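Local coordinates for protein protease 2A (Rhinovirus C, PDB 5X45) that probably acts as a chymotrypsin-like cysteine protease that cuts the viral polyprotein and, as in related rhinoviruses, host proteins such as the translation factor eIF4G, at residues A[27-32]-A[37-42]; A[58-63]-A[129-134]; A[63-68]-A[99-104]; A[79-84]-A[90-95]. All blocks are in the same frame, centred on the assembly; numbering follows the deposited sequence.

Contact 1. Residues A[27-32]-A[37-42]; sequences ETILLA and LQVDST
Val39 is the apolar centre of this hairpin. Its CB lies 3.9 Å from Leu30 CB, and its CG1 lies 3.9 Å from Ile29 CG1. Ile29 crosses it at a slant. A chi1 of 61° holds Ile29 CG1 between the backbone N and the carbonyl carbon, where it turns toward Val39. Further along, Leu30 CD2 meets Leu37 CD2 more loosely, at 4.3 Å. On the other face, Leu31 CD1 lies 3.8 Å from Gln38 CB.

The backbone explains why two residues share one partner. Ile29 N and Leu30 N both donate to Val39 O, at 2.7 and 3.2 Å respectively, which makes a classic beta bulge. Ala32 and Leu37 close the far end with a mutual pair of bonds.

Thr28, Gln38 and Asp40 lie on the opposite face from Val39. Gln38 NE2 donates to Asp40 OD1 (2.9 Å, 160°), close to the plane of its own amide and on the syn side of the carboxylate. Thr28 OG1 is bonded to Thr25 N, Asp40 OD2 to Thr25 OG1 and Gln38 NE2 also to Asn23 O. Ser41 N reaches Glu27 O at 2.8 Å. The bulge leaves Val39 O gripped by two N-H groups, in a hairpin with one aliphatic face and one largely polar face.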
loop_
_atom_site.group_PDB
_atom_site.type_symbol
_atom_site.label_atom_id
_atom_site.label_comp_id
_atom_site.label_asym_id
_atom_site.label_seq_id
_atom_site.Cartn_x
_atom_site.Cartn_y
_atom_site.Cartn_z
ATOM N N GLU A 27 -14.333 11.148 -8.856
ATOM C CA GLU A 27 -12.935 11.570 -8.986
ATOM C C GLU A 27 -11.984 10.387 -9.145
ATOM O O GLU A 27 -10.769 10.573 -9.203
ATOM C CB GLU A 27 -12.461 12.411 -7.785
ATOM C CG GLU A 27 -13.204 13.707 -7.480
ATOM C CD GLU A 27 -14.426 13.530 -6.599
ATOM O OE1 GLU A 27 -14.738 12.389 -6.196
ATOM O OE2 GLU A 27 -15.073 14.555 -6.294
ATOM N N THR A 28 -12.526 9.176 -9.201
ATOM C CA THR A 28 -11.698 7.993 -9.415
ATOM C C THR A 28 -11.024 8.049 -10.789
ATOM O O THR A 28 -11.693 8.290 -11.797
ATOM C CB THR A 28 -12.529 6.700 -9.290
ATOM O OG1 THR A 28 -13.123 6.644 -7.990
ATOM C CG2 THR A 28 -11.666 5.465 -9.485
ATOM N N ILE A 29 -9.706 7.860 -10.823
ATOM C CA ILE A 29 -8.973 7.861 -12.086
ATOM C C ILE A 29 -8.296 6.505 -12.334
ATOM O O ILE A 29 -7.778 6.251 -13.417
ATOM C CB ILE A 29 -7.903 8.985 -12.140
ATOM C CG1 ILE A 29 -6.869 8.813 -11.032
ATOM C CG2 ILE A 29 -8.544 10.353 -12.051
ATOM C CD1 ILE A 29 -5.777 9.861 -11.075
ATOM N N LEU A 30 -8.322 5.628 -11.334
ATOM C CA LEU A 30 -7.795 4.274 -11.489
ATOM C C LEU A 30 -8.416 3.355 -10.458
ATOM O O LEU A 30 -8.444 3.674 -9.270
ATOM C CB LEU A 30 -6.273 4.234 -11.355
ATOM C CG LEU A 30 -5.580 2.920 -11.760
ATOM C CD1 LEU A 30 -4.195 3.225 -12.310
ATOM C CD2 LEU A 30 -5.471 1.916 -10.613
ATOM N N LEU A 31 -8.900 2.204 -10.912
ATOM C CA LEU A 31 -9.399 1.190 -9.997
ATOM C C LEU A 31 -8.883 -0.177 -10.423
ATOM O O LEU A 31 -9.197 -0.662 -11.508
ATOM C CB LEU A 31 -10.930 1.190 -9.933
ATOM C CG LEU A 31 -11.484 0.168 -8.933
ATOM C CD1 LEU A 31 -10.944 0.442 -7.534
ATOM C CD2 LEU A 31 -13.001 0.158 -8.923
ATOM N N ALA A 32 -8.049 -0.770 -9.574
ATOM C CA ALA A 32 -7.433 -2.060 -9.862
ATOM C C ALA A 32 -7.546 -3.016 -8.674
ATOM O O ALA A 32 -6.751 -2.948 -7.742
ATOM C CB ALA A 32 -5.957 -1.864 -10.255
ATOM N N LEU A 37 -6.340 -1.541 -5.206
ATOM C CA LEU A 37 -5.927 -0.144 -5.275
ATOM C C LEU A 37 -6.955 0.729 -5.951
ATOM O O LEU A 37 -7.465 0.396 -7.021
ATOM C CB LEU A 37 -4.607 -0.019 -6.032
ATOM C CG LEU A 37 -4.037 1.391 -6.140
ATOM C CD1 LEU A 37 -3.560 1.900 -4.771
ATOM C CD2 LEU A 37 -2.913 1.427 -7.156
ATOM N N GLN A 38 -7.253 1.857 -5.322
ATOM C CA GLN A 38 -8.097 2.868 -5.938
ATOM C C GLN A 38 -7.364 4.194 -5.928
ATOM O O GLN A 38 -6.761 4.558 -4.923
ATOM C CB GLN A 38 -9.433 3.002 -5.215
ATOM C CG GLN A 38 -10.226 4.215 -5.691
ATOM C CD GLN A 38 -11.664 4.240 -5.209
ATOM O OE1 GLN A 38 -12.278 3.197 -4.961
ATOM N NE2 GLN A 38 -12.200 5.442 -5.039
ATOM N N VAL A 39 -7.367 4.894 -7.056
ATOM C CA VAL A 39 -6.735 6.202 -7.088
ATOM C C VAL A 39 -7.745 7.268 -7.492
ATOM O O VAL A 39 -8.445 7.127 -8.496
ATOM C CB VAL A 39 -5.545 6.253 -8.049
ATOM C CG1 VAL A 39 -4.818 7.590 -7.892
ATOM C CG2 VAL A 39 -4.602 5.099 -7.778
ATOM N N ASP A 40 -7.809 8.336 -6.698
ATOM C CA ASP A 40 -8.713 9.447 -6.965
ATOM C C ASP A 40 -7.919 10.711 -7.219
ATOM O O ASP A 40 -6.883 10.935 -6.605
ATOM C CB ASP A 40 -9.690 9.656 -5.800
ATOM C CG ASP A 40 -10.720 8.529 -5.681
ATOM O OD1 ASP A 40 -10.434 7.399 -6.124
ATOM O OD2 ASP A 40 -11.828 8.778 -5.157
ATOM N N SER A 41 -8.390 11.529 -8.151
ATOM C CA SER A 41 -7.807 12.846 -8.342
ATOM C C SER A 41 -8.249 13.762 -7.207
ATOM O O SER A 41 -9.262 13.509 -6.555
ATOM C CB SER A 41 -8.228 13.432 -9.678
ATOM O OG SER A 41 -9.623 13.643 -9.675
ATOM N N THR A 42 -7.482 14.812 -6.951
ATOM C CA THR A 42 -7.867 15.766 -5.924
ATOM C C THR A 42 -7.409 17.188 -6.219
ATOM O O THR A 42 -6.330 17.425 -6.759
ATOM C CB THR A 42 -7.352 15.326 -4.533
ATOM O OG1 THR A 42 -7.827 16.248 -3.540
ATOM C CG2 THR A 42 -5.826 15.283 -4.499
#

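Contact 2. Residues A[58-63]-A[129-134]; sequences GCYYSR and VAFTDL
The closed six-stranded antiparallel barrel brings strands 57-62 and 129-133 face to face across its interior. They are not neighbours in the sheet. No hydrogen bond joins these two segments, and the nearest CA atoms, those of Tyr60 and Phe131, are 9.7 Å apart. Side chains alone span the gap.

The main contact is a T-shaped (edge-to-face) aromatic pair. Phe131 points its edge at one face of the Tyr60 ring, with centroids 5.3 Å apart and planes at 72°. Phe131 CZ comes 3.7 Å from Tyr60 CG, so it meets the face toward the rim rather than over the centre. Phe131 CE2 reaches Tyr60 CB, also at 3.7 Å. With chi1 at 76°, the Tyr60 ring stands between its backbone N and carbonyl carbon and reaches inward toward the other strand.

Val129 adds a slighter touch beyond the pair. Its CG1 approaches Tyr60 CZ obliquely at 4.2 Å, near the hydroxyl end of the ring. The buried hydroxyl is not left without a partner, because Tyr60 OH is hydrogen-bonded to His101 O.

Ile121 of strand 116-124 packs on Tyr60, Val129 and Phe131 alike, and Val71 and Cys73 of strand 67-76 line the same interior. Such packing from separate strands is consistent with the core of the C-terminal beta barrel of a chymotrypsin-like protease.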
loop_
_atom_site.group_PDB
_atom_site.type_symbol
_atom_site.label_atom_id
_atom_site.label_comp_id
_atom_site.label_asym_id
_atom_site.label_seq_id
_atom_site.Cartn_x
_atom_site.Cartn_y
_atom_site.Cartn_z
ATOM N N GLY A 58 13.133 -0.021 3.344
ATOM C CA GLY A 58 12.719 1.214 3.973
ATOM C C GLY A 58 12.059 0.979 5.313
ATOM O O GLY A 58 12.478 0.123 6.094
ATOM N N CYS A 59 11.019 1.749 5.584
ATOM C CA CYS A 59 10.307 1.641 6.842
ATOM C C CYS A 59 8.810 1.729 6.611
ATOM O O CYS A 59 8.362 2.325 5.632
ATOM C CB CYS A 59 10.757 2.729 7.807
ATOM S SG CYS A 59 10.660 4.365 7.085
ATOM N N TYR A 60 8.029 1.114 7.489
ATOM C CA TYR A 60 6.591 1.156 7.307
ATOM C C TYR A 60 5.834 1.356 8.617
ATOM O O TYR A 60 6.315 1.007 9.694
ATOM C CB TYR A 60 6.104 -0.115 6.601
ATOM C CG TYR A 60 6.038 -1.347 7.470
ATOM C CD1 TYR A 60 7.169 -2.116 7.708
ATOM C CD2 TYR A 60 4.834 -1.746 8.056
ATOM C CE1 TYR A 60 7.102 -3.254 8.497
ATOM C CE2 TYR A 60 4.759 -2.879 8.846
ATOM C CZ TYR A 60 5.895 -3.630 9.064
ATOM O OH TYR A 60 5.826 -4.757 9.850
ATOM N N TYR A 61 4.635 1.912 8.506
ATOM C CA TYR A 61 3.771 2.104 9.656
ATOM C C TYR A 61 2.947 0.847 9.941
ATOM O O TYR A 61 2.295 0.308 9.050
ATOM C CB TYR A 61 2.852 3.304 9.423
ATOM C CG TYR A 61 1.852 3.498 10.523
ATOM C CD1 TYR A 61 2.259 3.873 11.797
ATOM C CD2 TYR A 61 0.498 3.290 10.299
ATOM C CE1 TYR A 61 1.339 4.045 12.819
ATOM C CE2 TYR A 61 -0.428 3.457 11.315
ATOM C CZ TYR A 61 0.001 3.834 12.571
ATOM O OH TYR A 61 -0.909 4.001 13.580
ATOM N N SER A 62 3.002 0.377 11.181
ATOM C CA SER A 62 2.164 -0.722 11.654
ATOM C C SER A 62 1.084 -0.180 12.574
ATOM O O SER A 62 1.402 0.277 13.680
ATOM C CB SER A 62 3.001 -1.764 12.402
ATOM O OG SER A 62 2.171 -2.697 13.084
ATOM N N ARG A 63 -0.181 -0.244 12.152
ATOM C CA ARG A 63 -1.251 0.330 12.973
ATOM C C ARG A 63 -1.442 -0.469 14.256
ATOM O O ARG A 63 -1.616 0.115 15.325
ATOM C CB ARG A 63 -2.585 0.416 12.223
ATOM C CG ARG A 63 -3.592 1.281 12.977
ATOM C CD ARG A 63 -4.932 1.376 12.291
ATOM N NE ARG A 63 -5.784 0.237 12.628
ATOM C CZ ARG A 63 -6.795 0.284 13.493
ATOM N NH1 ARG A 63 -7.089 1.417 14.116
ATOM N NH2 ARG A 63 -7.514 -0.804 13.737
ATOM N N VAL A 129 4.724 -9.319 5.736
ATOM C CA VAL A 129 3.865 -8.207 5.395
ATOM C C VAL A 129 4.022 -7.982 3.895
ATOM O O VAL A 129 5.137 -8.021 3.366
ATOM C CB VAL A 129 4.212 -6.953 6.220
ATOM C CG1 VAL A 129 5.701 -6.667 6.136
ATOM C CG2 VAL A 129 3.370 -5.747 5.763
ATOM N N ALA A 130 2.898 -7.784 3.216
ATOM C CA ALA A 130 2.870 -7.584 1.771
ATOM C C ALA A 130 2.411 -6.175 1.441
ATOM O O ALA A 130 1.382 -5.707 1.934
ATOM C CB ALA A 130 1.948 -8.598 1.110
ATOM N N PHE A 131 3.172 -5.504 0.593
ATOM C CA PHE A 131 2.821 -4.159 0.185
ATOM C C PHE A 131 2.488 -4.159 -1.302
ATOM O O PHE A 131 3.140 -4.866 -2.076
ATOM C CB PHE A 131 3.975 -3.179 0.456
ATOM C CG PHE A 131 4.554 -3.264 1.848
ATOM C CD1 PHE A 131 5.566 -4.175 2.143
ATOM C CD2 PHE A 131 4.108 -2.409 2.855
ATOM C CE1 PHE A 131 6.114 -4.240 3.422
ATOM C CE2 PHE A 131 4.652 -2.468 4.133
ATOM C CZ PHE A 131 5.659 -3.389 4.419
ATOM N N THR A 132 1.485 -3.385 -1.709
ATOM C CA THR A 132 1.372 -3.071 -3.125
ATOM C C THR A 132 2.388 -1.986 -3.442
ATOM O O THR A 132 2.477 -0.975 -2.753
ATOM C CB THR A 132 -0.029 -2.599 -3.564
ATOM O OG1 THR A 132 -0.301 -1.302 -3.030
ATOM C CG2 THR A 132 -1.060 -3.542 -3.098
ATOM N N ASP A 133 3.169 -2.232 -4.478
ATOM C CA ASP A 133 4.114 -1.269 -4.982
ATOM C C ASP A 133 3.318 -0.222 -5.761
ATOM O O ASP A 133 2.628 -0.554 -6.726
ATOM C CB ASP A 133 5.157 -1.971 -5.864
ATOM C CG ASP A 133 6.318 -1.062 -6.266
ATOM O OD1 ASP A 133 6.193 0.186 -6.189
ATOM O OD2 ASP A 133 7.371 -1.614 -6.658
ATOM N N LEU A 134 3.408 1.035 -5.337
ATOM C CA LEU A 134 2.617 2.107 -5.932
ATOM C C LEU A 134 3.270 2.659 -7.193
ATOM O O LEU A 134 2.611 3.312 -8.003
ATOM C CB LEU A 134 2.412 3.245 -4.933
ATOM C CG LEU A 134 1.631 2.849 -3.690
ATOM C CD1 LEU A 134 1.606 4.019 -2.730
ATOM C CD2 LEU A 134 0.232 2.370 -4.031
#

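Contact 3. Residues A[63-68]-A[99-104]; sequences RSKDRY and EGHCEP
The His101 ring is met from two directions by the turn at Ser64 and Lys65. Lys65 lays its CE over one face, 3.8 Å from the ring centroid and only 11° off the ring normal. This is a CH-pi contact made by the aliphatic chain, which crosses the imidazole at about a right angle. Lys65 CG lies 3.7 Å from His101 CD2. The bend at chi2 (-63°) then turns the rest of the chain so that CE rests over the middle of the ring.

Ser64 comes to the edge instead. Its OG lies near the ring plane, 3.1 Å from His101 NE2. Glu103 reaches the same edge from within its own segment, where its OE2 lies 3.0 Å from His101 NE2. Across the contact, Glu103 OE1 is 3.6 Å from Ser64 CB.

The second shell sets these groups in place. Asp106 OD2 is hydrogen-bonded both to Ser64 OG and to Glu103 N, tying the turn to the loop. His101 O is held by Tyr60 OH from the barrel interior. The turn itself carries a G1 beta bulge, in which Asp66 and Arg67 both face Ser62.

The sequence running on from Pro104, Pro-Gly-Asp-Cys-Gly, matches the loop that bears the nucleophilic cysteine in enteroviral 2A proteases. The contact therefore joins a barrel hairpin turn to the approach to that loop, as expected in a chymotrypsin-like cysteine protease.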
loop_
_atom_site.group_PDB
_atom_site.type_symbol
_atom_site.label_atom_id
_atom_site.label_comp_id
_atom_site.label_asym_id
_atom_site.label_seq_id
_atom_site.Cartn_x
_atom_site.Cartn_y
_atom_site.Cartn_z
ATOM N N ARG A 63 -0.181 -0.244 12.152
ATOM C CA ARG A 63 -1.251 0.330 12.973
ATOM C C ARG A 63 -1.442 -0.469 14.256
ATOM O O ARG A 63 -1.616 0.115 15.325
ATOM C CB ARG A 63 -2.585 0.416 12.223
ATOM C CG ARG A 63 -3.592 1.281 12.977
ATOM C CD ARG A 63 -4.932 1.376 12.291
ATOM N NE ARG A 63 -5.784 0.237 12.628
ATOM C CZ ARG A 63 -6.795 0.284 13.493
ATOM N NH1 ARG A 63 -7.089 1.417 14.116
ATOM N NH2 ARG A 63 -7.514 -0.804 13.737
ATOM N N SER A 64 -1.379 -1.794 14.145
ATOM C CA SER A 64 -1.579 -2.687 15.281
ATOM C C SER A 64 -0.543 -2.489 16.384
ATOM O O SER A 64 -0.862 -2.656 17.561
ATOM C CB SER A 64 -1.557 -4.144 14.821
ATOM O OG SER A 64 -0.344 -4.453 14.164
ATOM N N LYS A 65 0.689 -2.143 16.007
ATOM C CA LYS A 65 1.752 -1.864 16.980
ATOM C C LYS A 65 1.901 -0.369 17.247
ATOM O O LYS A 65 2.620 0.027 18.162
ATOM C CB LYS A 65 3.090 -2.438 16.499
ATOM C CG LYS A 65 3.081 -3.944 16.363
ATOM C CD LYS A 65 2.850 -4.594 17.701
ATOM C CE LYS A 65 3.022 -6.096 17.620
ATOM N NZ LYS A 65 2.660 -6.735 18.918
ATOM N N ASP A 66 1.206 0.436 16.443
ATOM C CA ASP A 66 1.275 1.905 16.457
ATOM C C ASP A 66 2.710 2.455 16.475
ATOM O O ASP A 66 3.054 3.302 17.299
ATOM C CB ASP A 66 0.492 2.463 17.647
ATOM C CG ASP A 66 0.079 3.922 17.445
ATOM O OD1 ASP A 66 -0.075 4.340 16.273
ATOM O OD2 ASP A 66 -0.085 4.653 18.454
ATOM N N ARG A 67 3.537 1.971 15.556
ATOM C CA ARG A 67 4.895 2.483 15.393
ATOM C C ARG A 67 5.431 2.147 14.015
ATOM O O ARG A 67 4.861 1.334 13.297
ATOM C CB ARG A 67 5.829 1.915 16.465
ATOM C CG ARG A 67 5.814 0.394 16.545
ATOM C CD ARG A 67 7.081 -0.150 17.170
ATOM N NE ARG A 67 8.216 -0.041 16.261
ATOM C CZ ARG A 67 9.366 -0.689 16.419
ATOM N NH1 ARG A 67 9.541 -1.504 17.450
ATOM N NH2 ARG A 67 10.343 -0.531 15.538
ATOM N N TYR A 68 6.546 2.764 13.662
ATOM C CA TYR A 68 7.225 2.441 12.421
ATOM C C TYR A 68 8.242 1.316 12.617
ATOM O O TYR A 68 8.802 1.166 13.701
ATOM C CB TYR A 68 7.906 3.688 11.861
ATOM C CG TYR A 68 7.046 4.429 10.884
ATOM C CD1 TYR A 68 5.972 5.199 11.314
ATOM C CD2 TYR A 68 7.293 4.341 9.518
ATOM C CE1 TYR A 68 5.170 5.873 10.406
ATOM C CE2 TYR A 68 6.497 5.004 8.603
ATOM C CZ TYR A 68 5.438 5.768 9.050
ATOM O OH TYR A 68 4.651 6.431 8.136
ATOM N N GLU A 99 9.762 -9.400 5.876
ATOM C CA GLU A 99 9.471 -9.933 7.192
ATOM C C GLU A 99 9.060 -8.774 8.074
ATOM O O GLU A 99 9.693 -7.723 8.082
ATOM C CB GLU A 99 10.664 -10.682 7.808
ATOM C CG GLU A 99 11.727 -11.184 6.829
ATOM C CD GLU A 99 12.928 -11.800 7.545
ATOM O OE1 GLU A 99 14.067 -11.304 7.390
ATOM O OE2 GLU A 99 12.715 -12.778 8.298
ATOM N N GLY A 100 7.987 -8.974 8.821
ATOM C CA GLY A 100 7.453 -7.921 9.654
ATOM C C GLY A 100 6.089 -8.291 10.176
ATOM O O GLY A 100 5.433 -9.178 9.645
ATOM N N HIS A 101 5.684 -7.630 11.251
ATOM C CA HIS A 101 4.391 -7.892 11.849
ATOM C C HIS A 101 3.236 -7.306 11.033
ATOM O O HIS A 101 3.305 -6.169 10.550
ATOM C CB HIS A 101 4.335 -7.333 13.260
ATOM C CG HIS A 101 2.989 -7.465 13.886
ATOM N ND1 HIS A 101 2.529 -8.653 14.414
ATOM C CD2 HIS A 101 1.985 -6.571 14.035
ATOM C CE1 HIS A 101 1.309 -8.475 14.886
ATOM N NE2 HIS A 101 0.955 -7.223 14.669
ATOM N N CYS A 102 2.177 -8.096 10.876
ATOM C CA CYS A 102 0.985 -7.623 10.190
ATOM C C CYS A 102 -0.264 -8.330 10.708
ATOM O O CYS A 102 -0.293 -9.550 10.840
ATOM C CB CYS A 102 1.127 -7.824 8.683
ATOM S SG CYS A 102 -0.227 -7.153 7.700
ATOM N N GLU A 103 -1.295 -7.550 11.002
ATOM C CA GLU A 103 -2.569 -8.082 11.470
ATOM C C GLU A 103 -3.693 -7.534 10.607
ATOM O O GLU A 103 -3.504 -6.533 9.916
ATOM C CB GLU A 103 -2.823 -7.695 12.924
ATOM C CG GLU A 103 -1.968 -8.381 13.943
ATOM C CD GLU A 103 -2.258 -7.850 15.331
ATOM O OE1 GLU A 103 -3.341 -7.250 15.512
ATOM O OE2 GLU A 103 -1.417 -8.033 16.239
ATOM N N PRO A 104 -4.874 -8.172 10.658
ATOM C CA PRO A 104 -6.042 -7.543 10.035
ATOM C C PRO A 104 -6.242 -6.121 10.556
ATOM O O PRO A 104 -6.203 -5.901 11.763
ATOM C CB PRO A 104 -7.195 -8.461 10.452
ATOM C CG PRO A 104 -6.553 -9.803 10.602
ATOM C CD PRO A 104 -5.166 -9.540 11.129
#

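Contact 4. Residues A[79-84]-A[90-95]; sequences YEIQES and HIQYNL
Ile81 and His90 face each other as an antiparallel hydrogen-bonded pair, and their backbones satisfy each other. Ile81 N donates to His90 O at 2.8 Å, and His90 N returns a bond to Ile81 O at 3.1 Å. Tyr79 and Gln92 repeat the pattern: Gln92 N to Tyr79 O is nearly straight (174°), and Tyr79 N bonds to Gln92 O.

The His90 imidazole is held at both nitrogens. Its NE2 accepts from Gln92 NE2 (2.9 Å, 167°), with each partner close to the other's plane. Its ND1 is bonded to Pro88 O, which can only accept. This pattern is consistent with a neutral ring protonated on ND1. The amide of Gln92 is used at both ends too, since its OE1 is bonded to Thr122 OG1. Glu80 OE1 forms a salt bridge with Lys89.

Apolar atoms fill in around this network. Ile81 CB sits off-centre over the His90 ring, 4.1 Å from its centroid. Ile81 CG1 packs on Gln92 CG at 3.7 Å. Leu95, past the corner at Asn94, sets CD1 against Tyr79 CB at 3.5 Å.

The whole is a two-stranded antiparallel beta hairpin projecting from the barrel, the kind of extension seen in the C-terminal domain of enteroviral 2A proteases.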
loop_
_atom_site.group_PDB
_atom_site.type_symbol
_atom_site.label_atom_id
_atom_site.label_comp_id
_atom_site.label_asym_id
_atom_site.label_seq_id
_atom_site.Cartn_x
_atom_site.Cartn_y
_atom_site.Cartn_z
ATOM N N TYR A 79 1.104 -12.698 -6.272
ATOM C CA TYR A 79 1.078 -13.316 -4.957
ATOM C C TYR A 79 -0.330 -13.761 -4.599
ATOM O O TYR A 79 -1.297 -13.052 -4.894
ATOM C CB TYR A 79 1.597 -12.302 -3.931
ATOM C CG TYR A 79 2.077 -12.834 -2.605
ATOM C CD1 TYR A 79 3.274 -13.536 -2.503
ATOM C CD2 TYR A 79 1.364 -12.579 -1.436
ATOM C CE1 TYR A 79 3.725 -14.006 -1.278
ATOM C CE2 TYR A 79 1.807 -13.035 -0.207
ATOM C CZ TYR A 79 2.987 -13.748 -0.136
ATOM O OH TYR A 79 3.431 -14.204 1.083
ATOM N N GLU A 80 -0.447 -14.926 -3.962
ATOM C CA GLU A 80 -1.747 -15.445 -3.527
ATOM C C GLU A 80 -2.150 -14.832 -2.189
ATOM O O GLU A 80 -1.482 -15.041 -1.174
ATOM C CB GLU A 80 -1.714 -16.969 -3.408
ATOM C CG GLU A 80 -3.054 -17.620 -3.082
ATOM C CD GLU A 80 -3.137 -19.074 -3.553
ATOM O OE1 GLU A 80 -3.461 -19.947 -2.722
ATOM O OE2 GLU A 80 -2.884 -19.351 -4.745
ATOM N N ILE A 81 -3.239 -14.072 -2.194
ATOM C CA ILE A 81 -3.785 -13.515 -0.965
ATOM C C ILE A 81 -4.852 -14.450 -0.419
ATOM O O ILE A 81 -5.781 -14.832 -1.144
ATOM C CB ILE A 81 -4.405 -12.121 -1.173
ATOM C CG1 ILE A 81 -3.477 -11.211 -1.986
ATOM C CG2 ILE A 81 -4.766 -11.498 0.174
ATOM C CD1 ILE A 81 -2.142 -10.953 -1.344
ATOM N N GLN A 82 -4.735 -14.827 0.849
ATOM C CA GLN A 82 -5.717 -15.745 1.405
ATOM C C GLN A 82 -7.044 -15.037 1.644
ATOM O O GLN A 82 -7.092 -13.808 1.794
ATOM C CB GLN A 82 -5.195 -16.361 2.697
ATOM C CG GLN A 82 -3.939 -17.170 2.478
ATOM C CD GLN A 82 -4.101 -18.187 1.357
ATOM O OE1 GLN A 82 -5.123 -18.875 1.259
ATOM N NE2 GLN A 82 -3.101 -18.262 0.486
ATOM N N GLU A 83 -8.115 -15.828 1.659
ATOM C CA GLU A 83 -9.462 -15.332 1.918
ATOM C C GLU A 83 -9.508 -14.468 3.172
ATOM O O GLU A 83 -8.944 -14.825 4.207
ATOM C CB GLU A 83 -10.452 -16.484 2.032
ATOM C CG GLU A 83 -11.829 -16.046 2.491
ATOM C CD GLU A 83 -12.870 -17.132 2.349
ATOM O OE1 GLU A 83 -12.598 -18.272 2.780
ATOM O OE2 GLU A 83 -13.947 -16.846 1.783
ATOM N N SER A 84 -10.189 -13.332 3.073
ATOM C CA SER A 84 -10.357 -12.424 4.200
ATOM C C SER A 84 -11.847 -12.223 4.458
ATOM O O SER A 84 -12.612 -13.189 4.450
ATOM C CB SER A 84 -9.668 -11.084 3.923
ATOM O OG SER A 84 -10.369 -10.350 2.931
ATOM N N HIS A 90 -7.581 -14.832 -3.705
ATOM C CA HIS A 90 -7.348 -14.275 -5.042
ATOM C C HIS A 90 -5.886 -13.911 -5.268
ATOM O O HIS A 90 -5.105 -13.824 -4.320
ATOM C CB HIS A 90 -8.201 -13.031 -5.263
ATOM C CG HIS A 90 -7.781 -11.868 -4.422
ATOM N ND1 HIS A 90 -7.998 -11.815 -3.063
ATOM C CD2 HIS A 90 -7.133 -10.724 -4.747
ATOM C CE1 HIS A 90 -7.507 -10.684 -2.585
ATOM N NE2 HIS A 90 -6.978 -10.004 -3.584
ATOM N N ILE A 91 -5.527 -13.690 -6.531
ATOM C CA ILE A 91 -4.172 -13.283 -6.899
ATOM C C ILE A 91 -4.060 -11.761 -6.966
ATOM O O ILE A 91 -4.939 -11.093 -7.500
ATOM C CB ILE A 91 -3.742 -13.870 -8.263
ATOM C CG1 ILE A 91 -3.811 -15.404 -8.264
ATOM C CG2 ILE A 91 -2.351 -13.376 -8.640
ATOM C CD1 ILE A 91 -3.180 -16.073 -7.080
ATOM N N GLN A 92 -2.973 -11.220 -6.424
ATOM C CA GLN A 92 -2.656 -9.810 -6.589
ATOM C C GLN A 92 -1.308 -9.655 -7.296
ATOM O O GLN A 92 -0.509 -10.585 -7.333
ATOM C CB GLN A 92 -2.661 -9.086 -5.235
ATOM C CG GLN A 92 -4.068 -8.744 -4.744
ATOM C CD GLN A 92 -4.088 -7.779 -3.567
ATOM O OE1 GLN A 92 -3.170 -6.979 -3.381
ATOM N NE2 GLN A 92 -5.156 -7.836 -2.778
ATOM N N TYR A 93 -1.089 -8.488 -7.893
ATOM C CA TYR A 93 0.101 -8.236 -8.708
ATOM C C TYR A 93 0.981 -7.126 -8.136
ATOM O O TYR A 93 0.510 -6.278 -7.369
ATOM C CB TYR A 93 -0.309 -7.904 -10.147
ATOM C CG TYR A 93 -0.980 -9.070 -10.835
ATOM C CD1 TYR A 93 -0.226 -10.051 -11.479
ATOM C CD2 TYR A 93 -2.359 -9.223 -10.803
ATOM C CE1 TYR A 93 -0.836 -11.139 -12.097
ATOM C CE2 TYR A 93 -2.974 -10.303 -11.412
ATOM C CZ TYR A 93 -2.207 -11.256 -12.059
ATOM O OH TYR A 93 -2.813 -12.331 -12.667
ATOM N N ASN A 94 2.263 -7.157 -8.498
ATOM C CA ASN A 94 3.236 -6.149 -8.072
ATOM C C ASN A 94 3.325 -5.972 -6.561
ATOM O O ASN A 94 2.955 -4.931 -6.013
ATOM C CB ASN A 94 2.936 -4.801 -8.742
ATOM C CG ASN A 94 3.041 -4.873 -10.263
ATOM O OD1 ASN A 94 2.057 -4.688 -10.978
ATOM N ND2 ASN A 94 4.242 -5.140 -10.758
ATOM N N LEU A 95 3.824 -7.000 -5.887
ATOM C CA LEU A 95 3.951 -6.936 -4.445
ATOM C C LEU A 95 5.391 -6.827 -3.986
ATOM O O LEU A 95 6.311 -7.373 -4.602
ATOM C CB LEU A 95 3.290 -8.151 -3.796
ATOM C CG LEU A 95 1.778 -8.006 -3.938
ATOM C CD1 LEU A 95 1.251 -8.988 -4.968
ATOM C CD2 LEU A 95 1.056 -8.122 -2.599
#

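From the N terminus, contact 1 comes first and closes a short hairpin in the four-stranded sheet. It is complete before the barrel begins. Strand 57-62 then opens contact 2, the longest closure, which ends only at strand 129-133 and so encloses most of the barrel. Contact 3 nests inside it and shares Arg63 with it, tying the turn after strand 57-62 to the loop at 99-104. Contact 4 nests inside contact 3 as a separate hairpin. No closures cross. Leu37 of contact 1 packs on Leu134, just past strand 129-133, and so links the four-stranded sheet to the barrel. Leu95 of contact 4 packs on Ala130 of contact 2.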